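Local coordinates for protein beta-N-acetylhexosaminidase (Thermotoga neapolitana, PDB 5BZA) that probably hydrolyses terminal non-reducing N-acetyl-D-hexosamine residues of N-acetyl-beta-D-hexosaminides, as a member of glycoside hydrolase family 3, at residues B[32-37]-B[46-51]; B[39-44]-B[374-379]; B[367-372]-B[450-455]; B[424-429]-B[460-465]. All coordinates share one frame; numbering follows the deposited sequence.

Contact 1. Residues B[32-37]-B[46-51]; sequences VLIYPG and LDFMNF
F48 of helix 42-54 reaches across to V32 and I34 of strand 31-34, the two side chains that the strand turns toward the helix. From CB the phenyl leaves with CG anti to the backbone N (chi1 -163°), which carries the ring off the helix toward the strand. Neither CB nor CG comes close to the strand; the far rim does. CE2 lies 4.3 Å from I34 CG1, and CZ meets V32 CG1 at 3.8 Å. Both methyl and methylene approach the ring obliquely, and V32 and F48 arrive from opposite directions. One residue on, M49 adds a second point of contact: its chain bends at chi2 and chi3, bringing SD to 4.0 Å from I34 CD1. The axes of strand 32-34 and helix 46-51 run nearly antiparallel, at 170° and 11.6 Å apart. That is the geometry of a beta-alpha unit of a TIM barrel, where the helix packs outside the strand it follows. F16 stacks on the F48 ring and F13 meets it edge-to-face. No hydrogen bond joins the two segments and all four touching residues are buried, so what joins these two segments directly is apolar packing.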
loop_
_atom_site.group_PDB
_atom_site.type_symbol
_atom_site.label_atom_id
_atom_site.label_comp_id
_atom_site.label_asym_id
_atom_site.label_seq_id
_atom_site.Cartn_x
_atom_site.Cartn_y
_atom_site.Cartn_z
ATOM N N VAL B 32 6.929 9.233 -17.586
ATOM C CA VAL B 32 7.485 8.026 -17.013
ATOM C C VAL B 32 6.310 7.164 -16.576
ATOM O O VAL B 32 5.458 7.589 -15.774
ATOM C CB VAL B 32 8.435 8.346 -15.768
ATOM C CG1 VAL B 32 8.776 7.074 -14.961
ATOM C CG2 VAL B 32 9.720 9.047 -16.205
ATOM N N LEU B 33 6.243 5.969 -17.125
ATOM C CA LEU B 33 5.256 4.971 -16.736
ATOM C C LEU B 33 6.043 3.897 -16.033
ATOM O O LEU B 33 7.066 3.405 -16.588
ATOM C CB LEU B 33 4.518 4.378 -17.946
ATOM C CG LEU B 33 3.725 3.067 -17.754
ATOM C CD1 LEU B 33 2.663 3.222 -16.661
ATOM C CD2 LEU B 33 3.041 2.618 -19.091
ATOM N N ILE B 34 5.601 3.553 -14.826
ATOM C CA ILE B 34 6.342 2.638 -14.002
ATOM C C ILE B 34 5.610 1.310 -14.030
ATOM O O ILE B 34 4.431 1.220 -13.671
ATOM C CB ILE B 34 6.501 3.160 -12.541
ATOM C CG1 ILE B 34 7.095 4.573 -12.534
ATOM C CG2 ILE B 34 7.345 2.187 -11.713
ATOM C CD1 ILE B 34 7.246 5.131 -11.123
ATOM N N TYR B 35 6.324 0.288 -14.491
ATOM C CA TYR B 35 5.754 -1.041 -14.640
ATOM C C TYR B 35 6.010 -1.946 -13.407
ATOM O O TYR B 35 6.817 -1.623 -12.541
ATOM C CB TYR B 35 6.318 -1.655 -15.914
ATOM C CG TYR B 35 5.634 -1.214 -17.218
ATOM C CD1 TYR B 35 4.258 -1.179 -17.323
ATOM C CD2 TYR B 35 6.391 -0.883 -18.359
ATOM C CE1 TYR B 35 3.630 -0.798 -18.528
ATOM C CE2 TYR B 35 5.777 -0.498 -19.569
ATOM C CZ TYR B 35 4.392 -0.458 -19.645
ATOM O OH TYR B 35 3.759 -0.089 -20.836
ATOM N N PRO B 36 5.302 -3.088 -13.312
ATOM C CA PRO B 36 5.577 -4.003 -12.197
ATOM C C PRO B 36 7.048 -4.460 -12.022
ATOM O O PRO B 36 7.473 -4.746 -10.894
ATOM C CB PRO B 36 4.682 -5.196 -12.529
ATOM C CG PRO B 36 3.526 -4.584 -13.249
ATOM C CD PRO B 36 4.128 -3.515 -14.101
ATOM N N GLY B 37 7.832 -4.474 -13.087
ATOM C CA GLY B 37 9.238 -4.830 -12.997
ATOM C C GLY B 37 9.949 -3.949 -11.965
ATOM O O GLY B 37 10.942 -4.359 -11.347
ATOM N N LEU B 46 11.407 3.053 -4.922
ATOM C CA LEU B 46 11.809 4.205 -4.120
ATOM C C LEU B 46 13.063 4.892 -4.657
ATOM O O LEU B 46 13.121 6.148 -4.717
ATOM C CB LEU B 46 12.043 3.780 -2.654
ATOM C CG LEU B 46 10.815 3.258 -1.932
ATOM C CD1 LEU B 46 11.165 2.772 -0.511
ATOM C CD2 LEU B 46 9.747 4.346 -1.885
ATOM N N ASP B 47 14.064 4.097 -5.061
ATOM C CA ASP B 47 15.263 4.691 -5.609
ATOM C C ASP B 47 14.954 5.426 -6.932
ATOM O O ASP B 47 15.509 6.510 -7.198
ATOM C CB ASP B 47 16.359 3.636 -5.821
ATOM C CG ASP B 47 17.738 4.271 -6.122
ATOM O OD1 ASP B 47 18.027 5.382 -5.600
ATOM O OD2 ASP B 47 18.539 3.677 -6.882
ATOM N N PHE B 48 14.085 4.847 -7.770
ATOM C CA PHE B 48 13.618 5.509 -9.021
ATOM C C PHE B 48 12.913 6.845 -8.698
ATOM O O PHE B 48 13.254 7.878 -9.267
ATOM C CB PHE B 48 12.679 4.559 -9.795
ATOM C CG PHE B 48 12.441 4.922 -11.258
ATOM C CD1 PHE B 48 13.132 5.951 -11.878
ATOM C CD2 PHE B 48 11.543 4.164 -12.018
ATOM C CE1 PHE B 48 12.933 6.232 -13.232
ATOM C CE2 PHE B 48 11.331 4.426 -13.358
ATOM C CZ PHE B 48 12.022 5.469 -13.972
ATOM N N MET B 49 11.948 6.839 -7.772
ATOM C CA MET B 49 11.284 8.092 -7.388
ATOM C C MET B 49 12.303 9.160 -6.911
ATOM O O MET B 49 12.190 10.350 -7.252
ATOM C CB MET B 49 10.249 7.852 -6.290
ATOM C CG MET B 49 9.076 7.068 -6.760
ATOM S SD MET B 49 8.153 7.740 -8.194
ATOM C CE MET B 49 7.580 9.303 -7.561
ATOM N N ASN B 50 13.304 8.727 -6.146
ATOM C CA ASN B 50 14.360 9.637 -5.706
ATOM C C ASN B 50 15.168 10.196 -6.912
ATOM O O ASN B 50 15.455 11.390 -7.004
ATOM C CB ASN B 50 15.290 8.914 -4.704
ATOM C CG ASN B 50 16.216 9.852 -3.993
ATOM O OD1 ASN B 50 15.800 10.917 -3.536
ATOM N ND2 ASN B 50 17.467 9.453 -3.843
ATOM N N PHE B 51 15.571 9.312 -7.819
ATOM C CA PHE B 51 16.174 9.744 -9.068
ATOM C C PHE B 51 15.282 10.767 -9.827
ATOM O O PHE B 51 15.784 11.795 -10.330
ATOM C CB PHE B 51 16.491 8.537 -9.947
ATOM C CG PHE B 51 17.057 8.901 -11.276
ATOM C CD1 PHE B 51 18.402 9.186 -11.413
ATOM C CD2 PHE B 51 16.225 8.991 -12.394
ATOM C CE1 PHE B 51 18.920 9.543 -12.642
ATOM C CE2 PHE B 51 16.732 9.345 -13.638
ATOM C CZ PHE B 51 18.080 9.623 -13.767
#

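Contact 2. Residues B[39-44]-B[374-379]; sequences LSKEYL and AKRFFK
R376 sets one face of its guanidinium against L44 while its aliphatic stem passes the rim of Y43. L44 CD2 sits over that face, off its centre, 4.0 Å from R376 CZ. Against Y43 the approach differs: R376 CD comes to the ring edge, near its plane, at 3.9 Å from Y43 CE2. Ring and guanidinium planes stand 66° apart, so the two flat groups do not stack. A bend at chi3 (62°) swings the guanidinium off the line of the stem and onto the leucine. K41 flanks the group with CD 4.3 Å from R376 NH1. Outside the two segments, R376 NH2 forms a salt bridge with D15. Replacing the arginine by alanine would remove the guanidinium, which is likely to cost D15 this salt bridge and leave a gap beside L44 and Y43. The contact bridges helix 42-54 of the TIM-barrel domain and helix 364-377 of the C-terminal domain; P452 of helix 452-463 touches Y43, and strand 347-352 packs on A374.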
loop_
_atom_site.group_PDB
_atom_site.type_symbol
_atom_site.label_atom_id
_atom_site.label_comp_id
_atom_site.label_asym_id
_atom_site.label_seq_id
_atom_site.Cartn_x
_atom_site.Cartn_y
_atom_site.Cartn_z
ATOM N N LEU B 39 7.854 -1.767 -9.762
ATOM C CA LEU B 39 6.951 -1.661 -8.613
ATOM C C LEU B 39 7.039 -2.875 -7.701
ATOM O O LEU B 39 6.871 -2.754 -6.485
ATOM C CB LEU B 39 5.532 -1.475 -9.085
ATOM C CG LEU B 39 5.374 -0.158 -9.860
ATOM C CD1 LEU B 39 4.094 -0.174 -10.688
ATOM C CD2 LEU B 39 5.330 1.020 -8.905
ATOM N N SER B 40 7.326 -4.050 -8.255
ATOM C CA SER B 40 7.372 -5.230 -7.387
ATOM C C SER B 40 8.655 -5.269 -6.557
ATOM O O SER B 40 8.793 -6.104 -5.684
ATOM C CB SER B 40 7.258 -6.518 -8.198
ATOM O OG SER B 40 8.340 -6.622 -9.109
ATOM N N LYS B 41 9.618 -4.408 -6.877
ATOM C CA LYS B 41 10.832 -4.295 -6.078
ATOM C C LYS B 41 10.857 -2.912 -5.422
ATOM O O LYS B 41 11.324 -1.916 -5.997
ATOM C CB LYS B 41 12.080 -4.555 -6.930
ATOM C CG LYS B 41 12.140 -5.967 -7.652
ATOM C CD LYS B 41 13.427 -6.019 -8.489
ATOM C CE LYS B 41 13.619 -7.318 -9.247
ATOM N NZ LYS B 41 12.934 -8.451 -8.564
ATOM N N GLU B 42 10.282 -2.849 -4.224
ATOM C CA GLU B 42 10.089 -1.556 -3.576
ATOM C C GLU B 42 11.378 -0.760 -3.467
ATOM O O GLU B 42 11.351 0.446 -3.681
ATOM C CB GLU B 42 9.447 -1.724 -2.217
ATOM C CG GLU B 42 9.081 -0.386 -1.576
ATOM C CD GLU B 42 8.255 -0.575 -0.337
ATOM O OE1 GLU B 42 8.784 -1.173 0.633
ATOM O OE2 GLU B 42 7.069 -0.153 -0.345
ATOM N N TYR B 43 12.508 -1.407 -3.162
ATOM C CA TYR B 43 13.762 -0.660 -3.126
ATOM C C TYR B 43 13.990 0.009 -4.484
ATOM O O TYR B 43 14.425 1.178 -4.547
ATOM C CB TYR B 43 14.947 -1.552 -2.741
ATOM C CG TYR B 43 15.131 -2.800 -3.586
ATOM C CD1 TYR B 43 14.494 -3.985 -3.252
ATOM C CD2 TYR B 43 15.977 -2.795 -4.699
ATOM C CE1 TYR B 43 14.665 -5.118 -3.998
ATOM C CE2 TYR B 43 16.148 -3.929 -5.468
ATOM C CZ TYR B 43 15.486 -5.097 -5.115
ATOM O OH TYR B 43 15.650 -6.245 -5.890
ATOM N N LEU B 44 13.675 -0.704 -5.575
ATOM C CA LEU B 44 13.828 -0.094 -6.903
ATOM C C LEU B 44 12.882 1.059 -7.112
ATOM O O LEU B 44 13.298 2.144 -7.540
ATOM C CB LEU B 44 13.599 -1.105 -8.029
ATOM C CG LEU B 44 14.748 -1.856 -8.696
ATOM C CD1 LEU B 44 14.267 -2.220 -10.106
ATOM C CD2 LEU B 44 16.038 -1.041 -8.763
ATOM N N ALA B 374 21.830 -8.171 -3.564
ATOM C CA ALA B 374 23.270 -8.297 -3.733
ATOM C C ALA B 374 23.555 -8.690 -5.166
ATOM O O ALA B 374 24.497 -8.178 -5.774
ATOM C CB ALA B 374 23.858 -9.301 -2.755
ATOM N N LYS B 375 22.737 -9.593 -5.704
ATOM C CA LYS B 375 22.916 -10.028 -7.093
ATOM C C LYS B 375 22.869 -8.927 -8.167
ATOM O O LYS B 375 23.507 -9.102 -9.230
ATOM C CB LYS B 375 21.880 -11.101 -7.424
ATOM C CG LYS B 375 22.273 -12.451 -6.842
ATOM C CD LYS B 375 21.163 -13.469 -6.940
ATOM C CE LYS B 375 21.629 -14.798 -6.370
ATOM N NZ LYS B 375 20.484 -15.705 -6.033
ATOM N N ARG B 376 22.187 -7.799 -7.927
ATOM C CA ARG B 376 22.211 -6.649 -8.882
ATOM C C ARG B 376 23.579 -5.985 -9.014
ATOM O O ARG B 376 23.906 -5.364 -10.034
ATOM C CB ARG B 376 21.211 -5.570 -8.458
ATOM C CG ARG B 376 19.790 -6.051 -8.354
ATOM C CD ARG B 376 18.811 -4.882 -8.225
ATOM N NE ARG B 376 18.811 -3.983 -9.386
ATOM C CZ ARG B 376 17.988 -4.088 -10.435
ATOM N NH1 ARG B 376 17.065 -5.047 -10.488
ATOM N NH2 ARG B 376 18.077 -3.212 -11.419
ATOM N N PHE B 377 24.389 -6.141 -7.962
ATOM C CA PHE B 377 25.632 -5.381 -7.782
ATOM C C PHE B 377 26.892 -6.248 -7.832
ATOM O O PHE B 377 27.978 -5.770 -8.169
ATOM C CB PHE B 377 25.586 -4.638 -6.442
ATOM C CG PHE B 377 24.511 -3.589 -6.359
ATOM C CD1 PHE B 377 24.727 -2.295 -6.846
ATOM C CD2 PHE B 377 23.288 -3.886 -5.781
ATOM C CE1 PHE B 377 23.719 -1.319 -6.762
ATOM C CE2 PHE B 377 22.285 -2.911 -5.708
ATOM C CZ PHE B 377 22.507 -1.630 -6.198
ATOM N N PHE B 378 26.759 -7.517 -7.461
ATOM C CA PHE B 378 27.932 -8.382 -7.337
ATOM C C PHE B 378 27.689 -9.723 -7.947
ATOM O O PHE B 378 26.590 -10.252 -7.834
ATOM C CB PHE B 378 28.351 -8.567 -5.815
ATOM C CG PHE B 378 28.705 -7.278 -5.138
ATOM C CD1 PHE B 378 29.970 -6.761 -5.263
ATOM C CD2 PHE B 378 27.744 -6.528 -4.486
ATOM C CE1 PHE B 378 30.293 -5.558 -4.713
ATOM C CE2 PHE B 378 28.056 -5.303 -3.946
ATOM C CZ PHE B 378 29.332 -4.819 -4.059
ATOM N N LYS B 379 28.730 -10.305 -8.548
ATOM C CA LYS B 379 28.643 -11.729 -8.865
ATOM C C LYS B 379 28.610 -12.485 -7.527
ATOM O O LYS B 379 29.376 -12.201 -6.588
ATOM C CB LYS B 379 29.822 -12.201 -9.716
ATOM C CG LYS B 379 30.261 -11.229 -10.753
ATOM C CD LYS B 379 31.367 -11.823 -11.615
ATOM C CE LYS B 379 32.679 -11.253 -11.136
ATOM N NZ LYS B 379 33.852 -11.788 -11.861
#

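Contact 3. Residues B[367-372]-B[450-455]; sequences YDLIPE and TKPISV
This is largely apolar side-chain packing between two helices of the C-terminal domain: Y367, L369 and I370 of helix 364-377 meet T450, P452 and V455, which lead into and form the first turn of helix 452-463. T450 CG2 lies 3.8 Å from Y367 CE1 and comes almost as near the phenolic OH, approaching the ring obliquely. The rotation of T450 explains the pairing: chi1 of 54° puts OG1 between the backbone N and the carbonyl carbon, where it bonds to D366 OD2, and leaves CG2 anti to the carbonyl carbon, facing the tyrosine. Both helices belong to the alpha/beta fold of this domain, whose sheet is mainly parallel; I370 and Y367 also rest on V351 of strand 347-352. A second contact has L369 CD1 4.1 Å from P452 CG. The third, I370 with V455, makes a triangle with these two and is looser, at 4.4 Å from I370 CG1 to V455 CG2. K451 is the N-cap of helix 452-463, and P452 stands in the first turn, where no backbone N-H is needed for an i to i-4 helix bond, so proline is accommodated there. The other helix is kinked where P371 has no N-H to donate and E372 N makes no bond to the turn before. L129 of the second subunit packs on T450, and K451 NZ hydrogen-bonds to G67 O of that subunit.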
loop_
_atom_site.group_PDB
_atom_site.type_symbol
_atom_site.label_atom_id
_atom_site.label_comp_id
_atom_site.label_asym_id
_atom_site.label_seq_id
_atom_site.Cartn_x
_atom_site.Cartn_y
_atom_site.Cartn_z
ATOM N N TYR B 367 15.994 -10.318 5.518
ATOM C CA TYR B 367 17.143 -11.216 5.374
ATOM C C TYR B 367 16.975 -12.018 4.114
ATOM O O TYR B 367 17.916 -12.158 3.341
ATOM C CB TYR B 367 17.299 -12.162 6.573
ATOM C CG TYR B 367 17.464 -11.456 7.889
ATOM C CD1 TYR B 367 18.032 -10.192 7.944
ATOM C CD2 TYR B 367 17.122 -12.081 9.088
ATOM C CE1 TYR B 367 18.203 -9.534 9.144
ATOM C CE2 TYR B 367 17.300 -11.430 10.312
ATOM C CZ TYR B 367 17.834 -10.154 10.332
ATOM O OH TYR B 367 18.021 -9.489 11.526
ATOM N N ASP B 368 15.787 -12.580 3.941
ATOM C CA ASP B 368 15.479 -13.314 2.707
ATOM C C ASP B 368 15.730 -12.494 1.448
ATOM O O ASP B 368 16.117 -13.034 0.414
ATOM C CB ASP B 368 14.007 -13.760 2.681
ATOM C CG ASP B 368 13.727 -14.918 3.607
ATOM O OD1 ASP B 368 14.691 -15.500 4.121
ATOM O OD2 ASP B 368 12.540 -15.252 3.815
ATOM N N LEU B 369 15.533 -11.185 1.529
ATOM C CA LEU B 369 15.652 -10.366 0.328
ATOM C C LEU B 369 17.097 -9.934 0.012
ATOM O O LEU B 369 17.403 -9.554 -1.124
ATOM C CB LEU B 369 14.719 -9.155 0.451
ATOM C CG LEU B 369 13.307 -9.554 -0.033
ATOM C CD1 LEU B 369 12.255 -8.481 0.228
ATOM C CD2 LEU B 369 13.326 -9.954 -1.530
ATOM N N ILE B 370 17.987 -10.009 1.002
ATOM C CA ILE B 370 19.397 -9.609 0.789
ATOM C C ILE B 370 20.109 -10.227 -0.455
ATOM O O ILE B 370 20.876 -9.533 -1.161
ATOM C CB ILE B 370 20.246 -9.914 2.092
ATOM C CG1 ILE B 370 19.751 -9.032 3.245
ATOM C CG2 ILE B 370 21.765 -9.730 1.849
ATOM C CD1 ILE B 370 20.568 -9.156 4.591
ATOM N N PRO B 371 19.932 -11.535 -0.695
ATOM C CA PRO B 371 20.563 -12.133 -1.890
ATOM C C PRO B 371 20.114 -11.505 -3.227
ATOM O O PRO B 371 20.965 -11.232 -4.089
ATOM C CB PRO B 371 20.131 -13.604 -1.819
ATOM C CG PRO B 371 19.924 -13.823 -0.345
ATOM C CD PRO B 371 19.310 -12.562 0.159
ATOM N N GLU B 372 18.812 -11.295 -3.399
ATOM C CA GLU B 372 18.290 -10.666 -4.616
ATOM C C GLU B 372 19.013 -9.339 -4.847
ATOM O O GLU B 372 19.576 -9.104 -5.925
ATOM C CB GLU B 372 16.768 -10.461 -4.510
ATOM C CG GLU B 372 16.101 -9.795 -5.720
ATOM C CD GLU B 372 14.651 -9.368 -5.443
ATOM O OE1 GLU B 372 13.802 -10.258 -5.172
ATOM O OE2 GLU B 372 14.371 -8.132 -5.450
ATOM N N THR B 450 17.751 -3.201 8.538
ATOM C CA THR B 450 17.726 -4.451 7.807
ATOM C C THR B 450 16.983 -4.300 6.453
ATOM O O THR B 450 16.866 -5.257 5.699
ATOM C CB THR B 450 17.063 -5.547 8.648
ATOM O OG1 THR B 450 15.766 -5.090 9.061
ATOM C CG2 THR B 450 17.909 -5.860 9.919
ATOM N N LYS B 451 16.453 -3.114 6.165
ATOM C CA LYS B 451 15.600 -2.940 4.981
ATOM C C LYS B 451 16.311 -3.060 3.640
ATOM O O LYS B 451 17.461 -2.595 3.473
ATOM C CB LYS B 451 14.888 -1.584 4.988
ATOM C CG LYS B 451 13.890 -1.425 6.058
ATOM C CD LYS B 451 13.003 -2.639 6.186
ATOM C CE LYS B 451 11.907 -2.316 7.137
ATOM N NZ LYS B 451 11.142 -3.490 7.604
ATOM N N PRO B 452 15.613 -3.679 2.664
ATOM C CA PRO B 452 16.130 -3.819 1.298
ATOM C C PRO B 452 16.665 -2.520 0.756
ATOM O O PRO B 452 17.779 -2.516 0.236
ATOM C CB PRO B 452 14.900 -4.288 0.496
ATOM C CG PRO B 452 14.122 -5.108 1.469
ATOM C CD PRO B 452 14.362 -4.438 2.865
ATOM N N ILE B 453 15.942 -1.418 0.918
ATOM C CA ILE B 453 16.443 -0.189 0.351
ATOM C C ILE B 453 17.793 0.180 0.977
ATOM O O ILE B 453 18.667 0.698 0.276
ATOM C CB ILE B 453 15.441 0.999 0.506
ATOM C CG1 ILE B 453 16.020 2.258 -0.151
ATOM C CG2 ILE B 453 15.128 1.302 1.978
ATOM C CD1 ILE B 453 16.363 2.095 -1.628
ATOM N N SER B 454 17.978 -0.134 2.270
ATOM C CA SER B 454 19.239 0.167 2.985
ATOM C C SER B 454 20.435 -0.690 2.540
ATOM O O SER B 454 21.559 -0.210 2.384
ATOM C CB SER B 454 19.041 -0.007 4.496
ATOM O OG SER B 454 18.373 1.098 5.034
ATOM N N VAL B 455 20.180 -1.984 2.417
ATOM C CA VAL B 455 21.154 -2.907 1.868
ATOM C C VAL B 455 21.564 -2.487 0.440
ATOM O O VAL B 455 22.749 -2.358 0.125
ATOM C CB VAL B 455 20.566 -4.310 1.891
ATOM C CG1 VAL B 455 21.511 -5.318 1.257
ATOM C CG2 VAL B 455 20.229 -4.671 3.316
#

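Contact 4. Residues B[424-429]-B[460-465]; sequences RTIYFI and QHLLGR
L462, I426 and F428 make up the whole of this contact, with L462 giving the largest share of its surface. The leucine points from helix 452-463 at strand 425-429, its CG anti to the backbone N (chi1 -171°), and its fork ends on the two strand residues. CD2 is the shared atom: it lies 4.0 Å from I426 CD1 and 3.9 Å from F428 CZ. The isoleucine meets the leucine tip to tip, and the other branch, L462 CD1, is also within reach of I426 CD1 at 4.1 Å. The phenylalanine crosses L462 at about a right angle and offers its rim, so that CD2 sits at the ring edge near its plane rather than over a face. F403 stacks on the F428 ring, and M338 touches L462 from a loop. The contact therefore packs the last helix of the C-terminal domain onto the sheet. Beside L462 in the same helix, H461 is a known zinc ligand, although no such ion is bound to this chain here. All three touching residues are buried and no hydrogen bond links the segments, which is consistent with apolar burial, at ordinary van der Waals distances, joining helix and strand here.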
loop_
_atom_site.group_PDB
_atom_site.type_symbol
_atom_site.label_atom_id
_atom_site.label_comp_id
_atom_site.label_asym_id
_atom_site.label_seq_id
_atom_site.Cartn_x
_atom_site.Cartn_y
_atom_site.Cartn_z
ATOM N N ARG B 424 39.439 -10.261 3.218
ATOM C CA ARG B 424 38.501 -10.362 2.124
ATOM C C ARG B 424 37.078 -10.552 2.671
ATOM O O ARG B 424 36.189 -11.131 2.006
ATOM C CB ARG B 424 38.940 -11.485 1.189
ATOM C CG ARG B 424 39.244 -12.793 1.883
ATOM C CD ARG B 424 39.902 -13.805 0.948
ATOM N NE ARG B 424 40.158 -15.060 1.651
ATOM C CZ ARG B 424 41.253 -15.324 2.356
ATOM N NH1 ARG B 424 42.224 -14.419 2.423
ATOM N NH2 ARG B 424 41.370 -16.497 2.976
ATOM N N THR B 425 36.852 -10.029 3.877
ATOM C CA THR B 425 35.517 -10.094 4.460
ATOM C C THR B 425 35.056 -8.675 4.701
ATOM O O THR B 425 35.828 -7.829 5.143
ATOM C CB THR B 425 35.458 -10.883 5.764
ATOM O OG1 THR B 425 35.843 -12.231 5.507
ATOM C CG2 THR B 425 34.036 -10.869 6.338
ATOM N N ILE B 426 33.805 -8.403 4.336
ATOM C CA ILE B 426 33.187 -7.118 4.627
ATOM C C ILE B 426 32.050 -7.387 5.575
ATOM O O ILE B 426 31.201 -8.263 5.315
ATOM C CB ILE B 426 32.690 -6.413 3.358
ATOM C CG1 ILE B 426 33.841 -6.294 2.354
ATOM C CG2 ILE B 426 32.178 -5.019 3.688
ATOM C CD1 ILE B 426 33.497 -5.490 1.119
ATOM N N TYR B 427 32.063 -6.644 6.687
ATOM C CA TYR B 427 31.064 -6.792 7.723
ATOM C C TYR B 427 29.980 -5.760 7.513
ATOM O O TYR B 427 30.240 -4.542 7.528
ATOM C CB TYR B 427 31.680 -6.644 9.126
ATOM C CG TYR B 427 32.607 -7.780 9.429
ATOM C CD1 TYR B 427 32.101 -8.985 9.905
ATOM C CD2 TYR B 427 33.981 -7.670 9.211
ATOM C CE1 TYR B 427 32.916 -10.050 10.144
ATOM C CE2 TYR B 427 34.834 -8.751 9.466
ATOM C CZ TYR B 427 34.290 -9.930 9.931
ATOM O OH TYR B 427 35.100 -11.009 10.201
ATOM N N PHE B 428 28.763 -6.254 7.315
ATOM C CA PHE B 428 27.623 -5.369 7.200
ATOM C C PHE B 428 26.892 -5.413 8.523
ATOM O O PHE B 428 26.216 -6.402 8.830
ATOM C CB PHE B 428 26.691 -5.781 6.029
ATOM C CG PHE B 428 27.305 -5.606 4.655
ATOM C CD1 PHE B 428 28.225 -6.526 4.162
ATOM C CD2 PHE B 428 26.932 -4.534 3.837
ATOM C CE1 PHE B 428 28.789 -6.372 2.877
ATOM C CE2 PHE B 428 27.494 -4.372 2.548
ATOM C CZ PHE B 428 28.425 -5.286 2.079
ATOM N N ILE B 429 27.019 -4.355 9.316
ATOM C CA ILE B 429 26.327 -4.350 10.595
ATOM C C ILE B 429 24.962 -3.731 10.422
ATOM O O ILE B 429 24.830 -2.523 10.269
ATOM C CB ILE B 429 27.134 -3.641 11.733
ATOM C CG1 ILE B 429 28.235 -4.588 12.241
ATOM C CG2 ILE B 429 26.238 -3.468 12.951
ATOM C CD1 ILE B 429 29.615 -4.376 11.675
ATOM N N GLN B 460 25.515 0.228 -3.144
ATOM C CA GLN B 460 25.821 1.399 -3.975
ATOM C C GLN B 460 26.998 2.198 -3.436
ATOM O O GLN B 460 27.905 2.616 -4.191
ATOM C CB GLN B 460 24.610 2.323 -4.085
ATOM C CG GLN B 460 23.597 1.931 -5.156
ATOM C CD GLN B 460 22.570 3.027 -5.408
ATOM O OE1 GLN B 460 22.247 3.807 -4.507
ATOM N NE2 GLN B 460 22.052 3.095 -6.647
ATOM N N HIS B 461 26.990 2.389 -2.121
ATOM C CA HIS B 461 28.013 3.183 -1.455
ATOM C C HIS B 461 29.344 2.471 -1.520
ATOM O O HIS B 461 30.381 3.078 -1.754
ATOM C CB HIS B 461 27.615 3.476 -0.009
ATOM C CG HIS B 461 26.963 4.814 0.153
ATOM N ND1 HIS B 461 27.681 5.989 0.218
ATOM C CD2 HIS B 461 25.659 5.167 0.247
ATOM C CE1 HIS B 461 26.848 7.009 0.314
ATOM N NE2 HIS B 461 25.614 6.537 0.344
ATOM N N LEU B 462 29.277 1.164 -1.335
ATOM C CA LEU B 462 30.435 0.310 -1.393
ATOM C C LEU B 462 31.132 0.470 -2.715
ATOM O O LEU B 462 32.336 0.750 -2.751
ATOM C CB LEU B 462 30.018 -1.142 -1.189
ATOM C CG LEU B 462 31.119 -2.177 -1.013
ATOM C CD1 LEU B 462 31.978 -1.756 0.182
ATOM C CD2 LEU B 462 30.509 -3.556 -0.768
ATOM N N LEU B 463 30.370 0.329 -3.806
ATOM C CA LEU B 463 30.928 0.496 -5.152
ATOM C C LEU B 463 31.198 1.962 -5.501
ATOM O O LEU B 463 32.060 2.261 -6.325
ATOM C CB LEU B 463 29.994 -0.128 -6.185
ATOM C CG LEU B 463 29.930 -1.657 -6.056
ATOM C CD1 LEU B 463 28.847 -2.283 -6.928
ATOM C CD2 LEU B 463 31.288 -2.245 -6.406
ATOM N N GLY B 464 30.530 2.879 -4.805
ATOM C CA GLY B 464 30.681 4.294 -5.091
ATOM C C GLY B 464 31.634 5.012 -4.148
ATOM O O GLY B 464 32.861 4.997 -4.317
ATOM N N ARG B 465 31.055 5.639 -3.136
ATOM C CA ARG B 465 31.782 6.566 -2.284
ATOM C C ARG B 465 32.824 5.894 -1.332
ATOM O O ARG B 465 33.881 6.469 -1.052
ATOM C CB ARG B 465 30.754 7.396 -1.495
ATOM C CG ARG B 465 31.159 7.662 -0.072
ATOM C CD ARG B 465 30.028 8.171 0.800
ATOM N NE ARG B 465 30.482 8.308 2.187
ATOM C CZ ARG B 465 30.278 7.388 3.127
ATOM N NH1 ARG B 465 29.630 6.269 2.821
ATOM N NH2 ARG B 465 30.716 7.580 4.372
#

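From the N terminus, contact 1 closes the first and shortest loop, eight residues long, inside the TIM barrel. Contact 2 starts within that loop, at 39-44, and closes only 330 residues later, so the two cross; it ties the barrel to the C-terminal domain. Contact 3 opens at 367-372, before contact 2 closes, and ends at 450-455. Contact 4 opens inside that interval and closes at 460-465, crossing contact 3 in turn. None nests within another; contact 1 is in series with contacts 3 and 4, and contact 2 with contact 4. Shared helices link the succession: 42-54 for contacts 1 and 2, 364-377 for 2 and 3, and 452-463 for 3 and 4.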